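PDB 4KW2: xylose isomerase-like TIM barrel domain-containing protein from Parabacteroides distasonis, which is of uncharacterised function but has the xylose isomerase-like TIM barrel fold, so it may be a sugar isomerase or a related enzyme. Local coordinates for residues K42-G47 against I250-R254; L69-L73 against K108-F112; E143-H147 against K200-L204; W181-D187 against A225-E229. All coordinates share one frame; numbering follows the deposited sequence.

Contact 1: residues K42-G47 against I250-R254; sequences KTQQLG and IQEIR. With SO4 (sulfate ion), chain B; SO4 (sulfate ion), chain C; EDO (1,2-ethanediol), chain I.
The guanidinium of Arg254 meets Leu46 edge-on: Leu46 O and a sulfate (chain B) both lie at the rim of the group, near its plane, while Gln45 O approaches obliquely. NH1 reaches Leu46 O at 3.1 Å, with a bent N-H...O angle of 142°, and it sits well above the carbonyl plane instead of on a lone pair. The other nitrogens hold the sulfate, NE on O3 and NH2 on O1, which fixes the rotation of the group. A turn at chi3 (65°) swings the guanidinium back to the end of helix 36-46, where Gly47, with positive phi, is the C-prime residue of a Schellman motif. Next to this polar edge Ile250 lies against the other helix. Its CD1 packs on Lys42 CD at 3.9 Å and Gln45 CB at 3.8 Å, its CG1 on Leu46 CD2 at 4.0 Å; the same Leu46 methyl also touches Ile253 CG2. An alanine at Ile250 would remove the chain beyond CB and is likely to leave a gap between Lys42, Gln45 and Leu46. A second sulfate (chain C) joins the helices through Ile250 N, whose bond to O1 is nearly straight at 2.7 Å, and Lys42 NZ, 3.0 Å from O3. The segment axes pass 10.3 Å apart at -50°. This is neighbour packing in the outer layer of a TIM barrel, where helices 36-46 and 250-262 meet as the ring closes.

Contact 2: residues L69-L73 against K108-F112; sequences LNYDL and KFFAF
Tyr71 lies flat against Lys108 where a loop of the TIM barrel, leading from strand 50-53 to helix 75-86, packs on helix 103-116. Lys108 CB stands almost squarely over the centre of the phenol ring, 3.6 Å from its centroid, in a CH-pi contact; farther along the same side chain CD rests on Tyr71 CE1, also at 3.6 Å. On the opposite face of the ring, offset toward its rim, lies Asn70 OD1. The ring takes this place because CG of Tyr71 sits between the backbone N and the carbonyl carbon (chi1 55°), which turns it along the helix backbone toward Phe109. Phe112 is the second flat group, and its roles are reversed: here the loop covers the helix ring. Tyr71 CA makes a CH-pi contact over one face, 4.0 Å from the centroid, and Asn70 O lies over that same face, also offset toward the rim. Leu69 CD1 comes to the ring edge at CZ, 3.7 Å away, while Leu73 CD1 approaches CE1 obliquely. Helix 75-86 adds to this buried packing, Cys78 touching both Leu73 and Phe112. A type I turn from Asn70 to Leu73 carries Tyr71 and Leu73 to the helix, with Leu69 just before it. Asn70 ND2 is hydrogen-bonded to Gly219 O of the third subunit, and its OD1 accepts a weak bond from Tyr71 N at 2.9 Å.

Contact 3: residues E143-H147 against K200-L204; sequences EVAIH and KVAHL
Lys200 and Glu143 form a salt bridge between two strands of the TIM barrel that are not neighbours: strand 172-178 lies between strands 143-146 and 199-204, so no backbone hydrogen bonds join them and side chains carry most of the contact. The axes of the two segments run 39° apart and come no closer than 6.9 Å. The Lys200 side chain crosses Glu143 at about a right angle, and its CD passes 3.9 Å from Glu143 CB. A bend at chi4 (-60°) then brings NZ to Glu143 OE2 at 3.2 Å, arriving from above the carboxylate plane. The ammonium has a second acceptor in Pro170 O, so two bonds hold it. A methionine in place of Lys200 would probably leave the Glu143 carboxylate without its counter-charge and Pro170 O without this donor. At Val201 the contact turns apolar: CG2 packs on Ala145 CB at 3.8 Å, and the small alanine lets the branched side chain approach closely. Val201 also reaches Ile120 and Ser240, which places it in the barrel interior. His203 comes last, at the C-terminal end of the strand, the end at which TIM barrel enzymes carry their active sites. Its NE2 is hydrogen-bonded to Glu52 OE2, a polar grouping consistent with such a site. The imidazole meets His147 obliquely, the ring planes 56° apart and the centroids separated by 5.7 Å. His203 ND1 lies in the plane of the His147 ring, at its edge, 4.0 Å from His147 CD2.

Contact 4: residues W181-D187 against A225-E229; sequences WKRVGED and AFVNE
A salt-bridge network of Lys182, Asp187 and Glu229, set beside an edge-to-face pair of Trp181 and Phe226, fastens a loop to helix 222-232. The Trp181 indole stands between two side chains. On one face, toward the rim, is Lys182 CB; on the opposite face Phe226 presents its edge, with the ring planes 76° apart and the phenyl centroid 5.1 Å from that of the six-membered ring. Phe226 CB covers the five-membered ring on this side, 3.8 Å from Trp181 CE2. CG of Trp181 lies anti to the backbone N (chi1 178°), which sends the indole out over the helix, where NE1 makes a weak hydrogen bond to Pro222 O. Glu229 comes in at the far rim of the indole, CD 3.3 Å from Trp181 CH2, and there turns its carboxylate to that of Asp187. The two acids arrive from opposite directions and lie nearly coplanar, with Asp187 OD2 and Glu229 OE2 only 2.8 Å apart. So close a pair of acceptors would be eased if a proton were shared between them. Lys182, which follows a cis peptide bond, offers partial compensation: NZ makes a weak bond to Asp187 OD2 at 3.4 Å and a long salt bridge of 3.7 Å to Glu229 OE2. The loop follows strand 172-178 and reaches the second subunit, where Ser99 OG is hydrogen-bonded to Val184 N; on the helix side, Phe226 packs on Leu260 of helix 250-262.

In the fold
Contact 3 is the core, joining strands inside the barrel, whereas contacts 1, 2 and 4 lie 17 to 19 Å from the chain centre. Contact 1 pairs two helices and is only partly buried, with sulfates at its polar rim. Contacts 2 and 4 each set a loop against a helix and are buried, but the first is ring and CH-pi packing with no hydrogen bond across its segments and the second mixes aromatic rings with crowded acids. Lying on opposite sides of the chain's centre, both touch contact 3, through Phe110 on Val144 and Phe226 on Leu204. Contacts 3 and 4 use successive elements, strand 199-204 and helix 222-232, and helix 250-262 of contact 1 packs on Phe226.

Contact 1: residues K42-G47 against I250-R254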
# COMPACT_ATOMS: atom_id res chain seq x y z
N LYS A 42 -12.50 -18.56 11.49
CA LYS A 42 -12.93 -17.24 11.04
C LYS A 42 -13.74 -17.34 9.76
O LYS A 42 -14.73 -16.64 9.59
CB LYS A 42 -11.73 -16.33 10.80
CG LYS A 42 -11.00 -15.95 12.07
CD LYS A 42 -11.66 -14.77 12.75
CE LYS A 42 -10.97 -14.45 14.06
NZ LYS A 42 -11.48 -13.18 14.62
N THR A 43 -13.29 -18.20 8.85
CA THR A 43 -13.99 -18.47 7.60
C THR A 43 -15.41 -18.99 7.86
O THR A 43 -16.35 -18.63 7.15
CB THR A 43 -13.17 -19.45 6.74
OG1 THR A 43 -11.84 -18.93 6.57
CG2 THR A 43 -13.79 -19.67 5.36
N GLN A 44 -15.58 -19.80 8.91
CA GLN A 44 -16.91 -20.26 9.33
C GLN A 44 -17.77 -19.10 9.83
O GLN A 44 -18.95 -19.01 9.50
CB GLN A 44 -16.81 -21.29 10.45
CG GLN A 44 -16.30 -22.64 10.01
CD GLN A 44 -16.17 -23.60 11.18
OE1 GLN A 44 -15.21 -23.54 11.95
NE2 GLN A 44 -17.13 -24.49 11.31
N GLN A 45 -17.17 -18.22 10.63
CA GLN A 45 -17.89 -17.05 11.14
C GLN A 45 -18.30 -16.09 10.02
O GLN A 45 -19.33 -15.44 10.10
CB GLN A 45 -17.04 -16.31 12.18
CG GLN A 45 -16.78 -17.13 13.44
CD GLN A 45 -15.62 -16.59 14.24
OE1 GLN A 45 -15.48 -15.39 14.41
NE2 GLN A 45 -14.78 -17.48 14.74
N LEU A 46 -17.48 -16.03 8.97
CA LEU A 46 -17.81 -15.24 7.79
C LEU A 46 -18.92 -15.87 6.95
O LEU A 46 -19.63 -15.17 6.24
CB LEU A 46 -16.57 -15.05 6.92
CG LEU A 46 -15.55 -14.07 7.49
CD1 LEU A 46 -14.17 -14.30 6.89
CD2 LEU A 46 -16.00 -12.63 7.27
N GLY A 47 -19.05 -17.20 7.03
CA GLY A 47 -20.07 -17.93 6.28
C GLY A 47 -19.64 -18.24 4.86
O GLY A 47 -20.42 -18.06 3.92
N ILE A 250 -15.74 -8.99 11.07
CA ILE A 250 -16.57 -10.01 10.42
C ILE A 250 -17.94 -9.49 9.98
O ILE A 250 -18.40 -9.79 8.88
CB ILE A 250 -16.67 -11.26 11.32
CG1 ILE A 250 -15.35 -12.04 11.21
CG2 ILE A 250 -17.86 -12.13 10.92
CD1 ILE A 250 -15.13 -13.07 12.30
N GLN A 251 -18.59 -8.70 10.84
CA GLN A 251 -19.87 -8.09 10.50
C GLN A 251 -19.81 -7.20 9.26
O GLN A 251 -20.70 -7.27 8.41
CB GLN A 251 -20.41 -7.28 11.68
CG GLN A 251 -20.91 -8.14 12.83
CD GLN A 251 -21.83 -9.26 12.36
OE1 GLN A 251 -21.58 -10.44 12.64
NE2 GLN A 251 -22.87 -8.90 11.61
N GLU A 252 -18.77 -6.39 9.14
CA GLU A 252 -18.63 -5.50 8.00
C GLU A 252 -18.47 -6.27 6.70
O GLU A 252 -19.11 -5.95 5.70
CB GLU A 252 -17.44 -4.54 8.19
CG GLU A 252 -17.76 -3.38 9.11
CD GLU A 252 -16.54 -2.54 9.48
OE1 GLU A 252 -15.41 -2.88 9.07
OE2 GLU A 252 -16.72 -1.53 10.19
N ILE A 253 -17.63 -7.30 6.72
CA ILE A 253 -17.37 -8.10 5.53
C ILE A 253 -18.62 -8.93 5.18
O ILE A 253 -18.94 -9.10 4.00
CB ILE A 253 -16.12 -8.99 5.70
CG1 ILE A 253 -14.88 -8.14 5.98
CG2 ILE A 253 -15.89 -9.84 4.46
CD1 ILE A 253 -14.53 -7.15 4.88
N ARG A 254 -19.34 -9.41 6.19
CA ARG A 254 -20.58 -10.15 5.95
C ARG A 254 -21.62 -9.34 5.16
O ARG A 254 -22.40 -9.92 4.41
CB ARG A 254 -21.18 -10.71 7.24
CG ARG A 254 -20.57 -12.05 7.61
CD ARG A 254 -21.05 -12.56 8.95
NE ARG A 254 -22.48 -12.87 8.99
CZ ARG A 254 -23.05 -13.94 8.44
NH1 ARG A 254 -22.34 -14.83 7.76
NH2 ARG A 254 -24.36 -14.12 8.57
S SO4 B . -25.19 -11.90 11.49
O1 SO4 B . -25.81 -12.89 10.58
O2 SO4 B . -24.79 -12.58 12.74
O3 SO4 B . -23.99 -11.30 10.85
O4 SO4 B . -26.17 -10.84 11.80
S SO4 C . -13.52 -9.88 14.23
O1 SO4 C . -14.73 -9.50 13.48
O2 SO4 C . -13.91 -10.71 15.39
O3 SO4 C . -12.59 -10.65 13.37
O4 SO4 C . -12.84 -8.63 14.68
C1 EDO I . -21.34 -22.79 1.77
O1 EDO I . -21.24 -22.93 0.35
C2 EDO I . -21.55 -21.33 2.15
O2 EDO I . -21.40 -21.15 3.56

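Contact 2: residues L69-L73 against K108-F112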
# COMPACT_ATOMS: atom_id res chain seq x y z
N LEU A 69 1.97 -25.21 6.65
CA LEU A 69 1.40 -25.66 5.39
C LEU A 69 2.48 -25.64 4.31
O LEU A 69 3.06 -24.59 4.02
CB LEU A 69 0.23 -24.79 4.96
CG LEU A 69 -0.50 -25.19 3.67
CD1 LEU A 69 -1.06 -26.60 3.75
CD2 LEU A 69 -1.61 -24.21 3.35
N ASN A 70 2.77 -26.80 3.74
CA ASN A 70 3.72 -26.91 2.65
C ASN A 70 3.52 -28.27 2.03
O ASN A 70 2.87 -29.13 2.62
CB ASN A 70 5.14 -26.75 3.17
CG ASN A 70 6.16 -26.56 2.06
OD1 ASN A 70 5.82 -26.21 0.93
ND2 ASN A 70 7.42 -26.79 2.39
N TYR A 71 4.08 -28.47 0.84
CA TYR A 71 3.83 -29.69 0.09
C TYR A 71 4.54 -30.93 0.64
O TYR A 71 4.38 -32.02 0.11
CB TYR A 71 4.14 -29.48 -1.40
CG TYR A 71 5.52 -28.96 -1.76
CD1 TYR A 71 6.67 -29.50 -1.18
CD2 TYR A 71 5.68 -27.97 -2.72
CE1 TYR A 71 7.92 -29.04 -1.52
CE2 TYR A 71 6.93 -27.50 -3.07
CZ TYR A 71 8.05 -28.04 -2.47
OH TYR A 71 9.30 -27.60 -2.81
N ASP A 72 5.31 -30.76 1.72
CA ASP A 72 6.04 -31.86 2.36
C ASP A 72 5.25 -32.54 3.49
O ASP A 72 5.80 -33.40 4.19
CB ASP A 72 7.38 -31.35 2.90
CG ASP A 72 7.23 -30.31 4.02
OD1 ASP A 72 6.10 -29.84 4.28
OD2 ASP A 72 8.25 -29.96 4.64
N LEU A 73 3.99 -32.18 3.70
CA LEU A 73 3.19 -32.79 4.77
C LEU A 73 3.05 -34.30 4.58
O LEU A 73 2.78 -34.77 3.48
CB LEU A 73 1.79 -32.16 4.84
CG LEU A 73 1.68 -30.73 5.36
CD1 LEU A 73 0.23 -30.26 5.26
CD2 LEU A 73 2.19 -30.62 6.79
N LYS A 108 5.99 -31.24 -6.94
CA LYS A 108 5.58 -31.48 -5.55
C LYS A 108 4.33 -30.68 -5.16
O LYS A 108 3.47 -31.18 -4.43
CB LYS A 108 6.72 -31.14 -4.59
CG LYS A 108 7.89 -32.10 -4.63
CD LYS A 108 9.06 -31.54 -3.83
CE LYS A 108 10.32 -32.39 -3.94
NZ LYS A 108 10.36 -33.48 -2.93
N PHE A 109 4.24 -29.45 -5.65
CA PHE A 109 3.10 -28.57 -5.39
C PHE A 109 1.79 -29.11 -5.98
O PHE A 109 0.76 -29.16 -5.29
CB PHE A 109 3.41 -27.17 -5.93
CG PHE A 109 2.26 -26.20 -5.87
CD1 PHE A 109 1.83 -25.68 -4.66
CD2 PHE A 109 1.65 -25.77 -7.04
CE1 PHE A 109 0.78 -24.78 -4.61
CE2 PHE A 109 0.61 -24.86 -7.00
CZ PHE A 109 0.17 -24.36 -5.78
N PHE A 110 1.84 -29.53 -7.25
CA PHE A 110 0.67 -30.12 -7.91
C PHE A 110 0.26 -31.46 -7.29
O PHE A 110 -0.92 -31.75 -7.17
CB PHE A 110 0.93 -30.33 -9.41
CG PHE A 110 0.61 -29.13 -10.25
CD1 PHE A 110 1.48 -28.05 -10.31
CD2 PHE A 110 -0.57 -29.08 -10.98
CE1 PHE A 110 1.18 -26.94 -11.08
CE2 PHE A 110 -0.88 -27.97 -11.76
CZ PHE A 110 -0.00 -26.90 -11.81
N ALA A 111 1.25 -32.27 -6.91
CA ALA A 111 0.97 -33.54 -6.23
C ALA A 111 0.25 -33.29 -4.90
O ALA A 111 -0.71 -33.97 -4.57
CB ALA A 111 2.25 -34.32 -5.99
N PHE A 112 0.74 -32.30 -4.16
CA PHE A 112 0.15 -31.93 -2.87
C PHE A 112 -1.28 -31.40 -3.03
O PHE A 112 -2.19 -31.84 -2.33
CB PHE A 112 1.01 -30.89 -2.17
CG PHE A 112 0.42 -30.39 -0.89
CD1 PHE A 112 0.41 -31.20 0.24
CD2 PHE A 112 -0.13 -29.12 -0.80
CE1 PHE A 112 -0.13 -30.74 1.43
CE2 PHE A 112 -0.68 -28.66 0.39
CZ PHE A 112 -0.68 -29.47 1.51

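Contact 3: residues E143-H147 against K200-L204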
# COMPACT_ATOMS: atom_id res chain seq x y z
N GLU A 143 -6.89 -27.58 -12.34
CA GLU A 143 -7.04 -26.32 -13.05
C GLU A 143 -5.99 -25.33 -12.57
O GLU A 143 -5.56 -25.37 -11.42
CB GLU A 143 -8.45 -25.75 -12.86
CG GLU A 143 -9.51 -26.60 -13.53
CD GLU A 143 -10.87 -25.94 -13.54
OE1 GLU A 143 -11.34 -25.53 -12.46
OE2 GLU A 143 -11.45 -25.83 -14.64
N VAL A 144 -5.56 -24.46 -13.48
CA VAL A 144 -4.48 -23.52 -13.23
C VAL A 144 -4.94 -22.11 -13.56
O VAL A 144 -5.39 -21.85 -14.68
CB VAL A 144 -3.24 -23.88 -14.07
CG1 VAL A 144 -2.08 -22.94 -13.75
CG2 VAL A 144 -2.83 -25.33 -13.83
N ALA A 145 -4.87 -21.22 -12.58
CA ALA A 145 -5.20 -19.81 -12.79
C ALA A 145 -3.92 -19.00 -12.73
O ALA A 145 -3.32 -18.84 -11.66
CB ALA A 145 -6.19 -19.34 -11.74
N ILE A 146 -3.50 -18.49 -13.88
CA ILE A 146 -2.24 -17.77 -14.02
C ILE A 146 -2.42 -16.31 -13.63
O ILE A 146 -3.32 -15.63 -14.12
CB ILE A 146 -1.67 -17.91 -15.44
CG1 ILE A 146 -1.29 -19.37 -15.71
CG2 ILE A 146 -0.46 -17.01 -15.64
CD1 ILE A 146 -1.14 -19.72 -17.17
N HIS A 147 -1.55 -15.85 -12.75
CA HIS A 147 -1.53 -14.48 -12.26
C HIS A 147 -0.25 -13.86 -12.83
O HIS A 147 0.85 -14.29 -12.50
CB HIS A 147 -1.48 -14.52 -10.73
CG HIS A 147 -1.74 -13.21 -10.06
ND1 HIS A 147 -1.04 -12.06 -10.36
CD2 HIS A 147 -2.59 -12.88 -9.06
CE1 HIS A 147 -1.47 -11.07 -9.59
NE2 HIS A 147 -2.41 -11.55 -8.80
N LYS A 200 -10.73 -18.19 -14.36
CA LYS A 200 -11.10 -19.20 -13.37
C LYS A 200 -11.19 -18.65 -11.95
O LYS A 200 -11.96 -19.16 -11.14
CB LYS A 200 -10.12 -20.37 -13.42
CG LYS A 200 -10.18 -21.13 -14.73
CD LYS A 200 -9.37 -22.41 -14.67
CE LYS A 200 -9.28 -23.07 -16.05
NZ LYS A 200 -10.61 -23.43 -16.60
N VAL A 201 -10.40 -17.63 -11.64
CA VAL A 201 -10.36 -17.05 -10.30
C VAL A 201 -10.32 -15.53 -10.38
O VAL A 201 -9.61 -14.96 -11.19
CB VAL A 201 -9.13 -17.56 -9.50
CG1 VAL A 201 -9.06 -16.92 -8.12
CG2 VAL A 201 -9.17 -19.08 -9.38
N ALA A 202 -11.10 -14.87 -9.52
CA ALA A 202 -11.03 -13.43 -9.37
C ALA A 202 -10.56 -13.10 -7.95
O ALA A 202 -11.22 -13.45 -6.98
CB ALA A 202 -12.39 -12.80 -9.63
N HIS A 203 -9.42 -12.42 -7.85
CA HIS A 203 -8.91 -11.94 -6.56
C HIS A 203 -9.48 -10.59 -6.21
O HIS A 203 -9.24 -9.61 -6.91
CB HIS A 203 -7.39 -11.82 -6.61
CG HIS A 203 -6.67 -13.11 -6.36
ND1 HIS A 203 -5.30 -13.17 -6.19
CD2 HIS A 203 -7.12 -14.37 -6.22
CE1 HIS A 203 -4.95 -14.42 -5.97
NE2 HIS A 203 -6.03 -15.17 -5.99
N LEU A 204 -10.26 -10.53 -5.14
CA LEU A 204 -10.67 -9.28 -4.53
C LEU A 204 -9.73 -8.98 -3.38
O LEU A 204 -9.72 -9.69 -2.38
CB LEU A 204 -12.09 -9.37 -3.98
CG LEU A 204 -13.22 -8.87 -4.87
CD1 LEU A 204 -13.14 -9.54 -6.23
CD2 LEU A 204 -14.54 -9.15 -4.18

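Contact 4: residues W181-D187 against A225-E229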
# COMPACT_ATOMS: atom_id res chain seq x y z
N TRP A 181 -12.43 -1.22 -7.73
CA TRP A 181 -13.73 -1.20 -8.36
C TRP A 181 -14.54 -0.01 -7.84
O TRP A 181 -14.71 0.12 -6.62
CB TRP A 181 -14.45 -2.50 -8.01
CG TRP A 181 -15.82 -2.57 -8.56
CD1 TRP A 181 -16.97 -2.13 -7.96
CD2 TRP A 181 -16.19 -3.09 -9.82
NE1 TRP A 181 -18.04 -2.36 -8.79
CE2 TRP A 181 -17.59 -2.95 -9.94
CE3 TRP A 181 -15.47 -3.67 -10.88
CZ2 TRP A 181 -18.29 -3.36 -11.07
CZ3 TRP A 181 -16.16 -4.08 -11.99
CH2 TRP A 181 -17.56 -3.92 -12.08
N LYS A 182 -15.09 0.86 -8.70
CA LYS A 182 -15.07 0.78 -10.16
C LYS A 182 -14.72 2.17 -10.68
O LYS A 182 -15.25 3.17 -10.17
CB LYS A 182 -16.48 0.43 -10.65
CG LYS A 182 -16.63 0.15 -12.13
CD LYS A 182 -18.11 0.08 -12.48
CE LYS A 182 -18.37 -0.65 -13.78
NZ LYS A 182 -17.95 0.13 -14.97
N ARG A 183 -13.85 2.23 -11.68
CA ARG A 183 -13.47 3.50 -12.32
C ARG A 183 -13.72 3.41 -13.82
O ARG A 183 -13.45 2.38 -14.44
CB ARG A 183 -12.01 3.84 -12.03
CG ARG A 183 -11.66 3.75 -10.56
CD ARG A 183 -10.29 4.32 -10.24
NE ARG A 183 -9.85 3.95 -8.90
CZ ARG A 183 -8.71 4.34 -8.33
NH1 ARG A 183 -7.87 5.14 -8.99
NH2 ARG A 183 -8.41 3.93 -7.11
N VAL A 184 -14.23 4.49 -14.40
CA VAL A 184 -14.62 4.51 -15.82
C VAL A 184 -13.45 4.15 -16.73
O VAL A 184 -12.38 4.76 -16.66
CB VAL A 184 -15.24 5.87 -16.22
CG1 VAL A 184 -14.22 7.00 -16.12
CG2 VAL A 184 -15.83 5.80 -17.63
N GLY A 185 -13.65 3.12 -17.56
CA GLY A 185 -12.64 2.69 -18.52
C GLY A 185 -11.50 1.84 -17.96
O GLY A 185 -10.58 1.49 -18.69
N GLU A 186 -11.55 1.52 -16.67
CA GLU A 186 -10.55 0.67 -16.03
C GLU A 186 -11.24 -0.51 -15.34
O GLU A 186 -10.87 -0.90 -14.23
CB GLU A 186 -9.71 1.47 -15.03
CG GLU A 186 -8.95 2.63 -15.66
CD GLU A 186 -8.15 3.43 -14.64
OE1 GLU A 186 -8.23 3.13 -13.43
OE2 GLU A 186 -7.43 4.37 -15.07
N ASP A 187 -12.24 -1.06 -16.02
CA ASP A 187 -13.05 -2.15 -15.49
C ASP A 187 -12.34 -3.49 -15.75
O ASP A 187 -12.28 -3.94 -16.89
CB ASP A 187 -14.42 -2.13 -16.16
CG ASP A 187 -15.40 -3.13 -15.57
OD1 ASP A 187 -14.96 -4.18 -15.03
OD2 ASP A 187 -16.61 -2.87 -15.66
N ALA A 225 -23.43 -3.62 -8.27
CA ALA A 225 -22.99 -3.42 -9.65
C ALA A 225 -21.96 -4.47 -10.05
O ALA A 225 -21.94 -4.92 -11.20
CB ALA A 225 -22.41 -2.03 -9.82
N PHE A 226 -21.10 -4.85 -9.11
CA PHE A 226 -20.06 -5.84 -9.36
C PHE A 226 -20.69 -7.20 -9.64
O PHE A 226 -20.36 -7.87 -10.62
CB PHE A 226 -19.13 -5.92 -8.15
CG PHE A 226 -18.06 -6.95 -8.27
CD1 PHE A 226 -17.05 -6.81 -9.21
CD2 PHE A 226 -18.05 -8.06 -7.45
CE1 PHE A 226 -16.05 -7.76 -9.33
CE2 PHE A 226 -17.05 -9.02 -7.56
CZ PHE A 226 -16.05 -8.87 -8.51
N VAL A 227 -21.60 -7.60 -8.77
CA VAL A 227 -22.34 -8.84 -8.91
C VAL A 227 -23.10 -8.91 -10.24
O VAL A 227 -23.07 -9.93 -10.93
CB VAL A 227 -23.32 -9.00 -7.72
CG1 VAL A 227 -24.41 -10.00 -8.03
CG2 VAL A 227 -22.55 -9.41 -6.47
N ASN A 228 -23.76 -7.81 -10.59
CA ASN A 228 -24.47 -7.70 -11.87
C ASN A 228 -23.56 -7.94 -13.06
O ASN A 228 -23.97 -8.60 -14.01
CB ASN A 228 -25.14 -6.32 -12.01
CG ASN A 228 -26.29 -6.13 -11.04
OD1 ASN A 228 -26.71 -7.06 -10.36
ND2 ASN A 228 -26.80 -4.91 -10.97
N GLU A 229 -22.34 -7.41 -13.00
CA GLU A 229 -21.38 -7.61 -14.09
C GLU A 229 -20.92 -9.05 -14.18
O GLU A 229 -20.79 -9.59 -15.27
CB GLU A 229 -20.16 -6.70 -13.94
CG GLU A 229 -20.43 -5.27 -14.37
CD GLU A 229 -19.21 -4.55 -14.89
OE1 GLU A 229 -18.19 -5.21 -15.22
OE2 GLU A 229 -19.27 -3.30 -14.96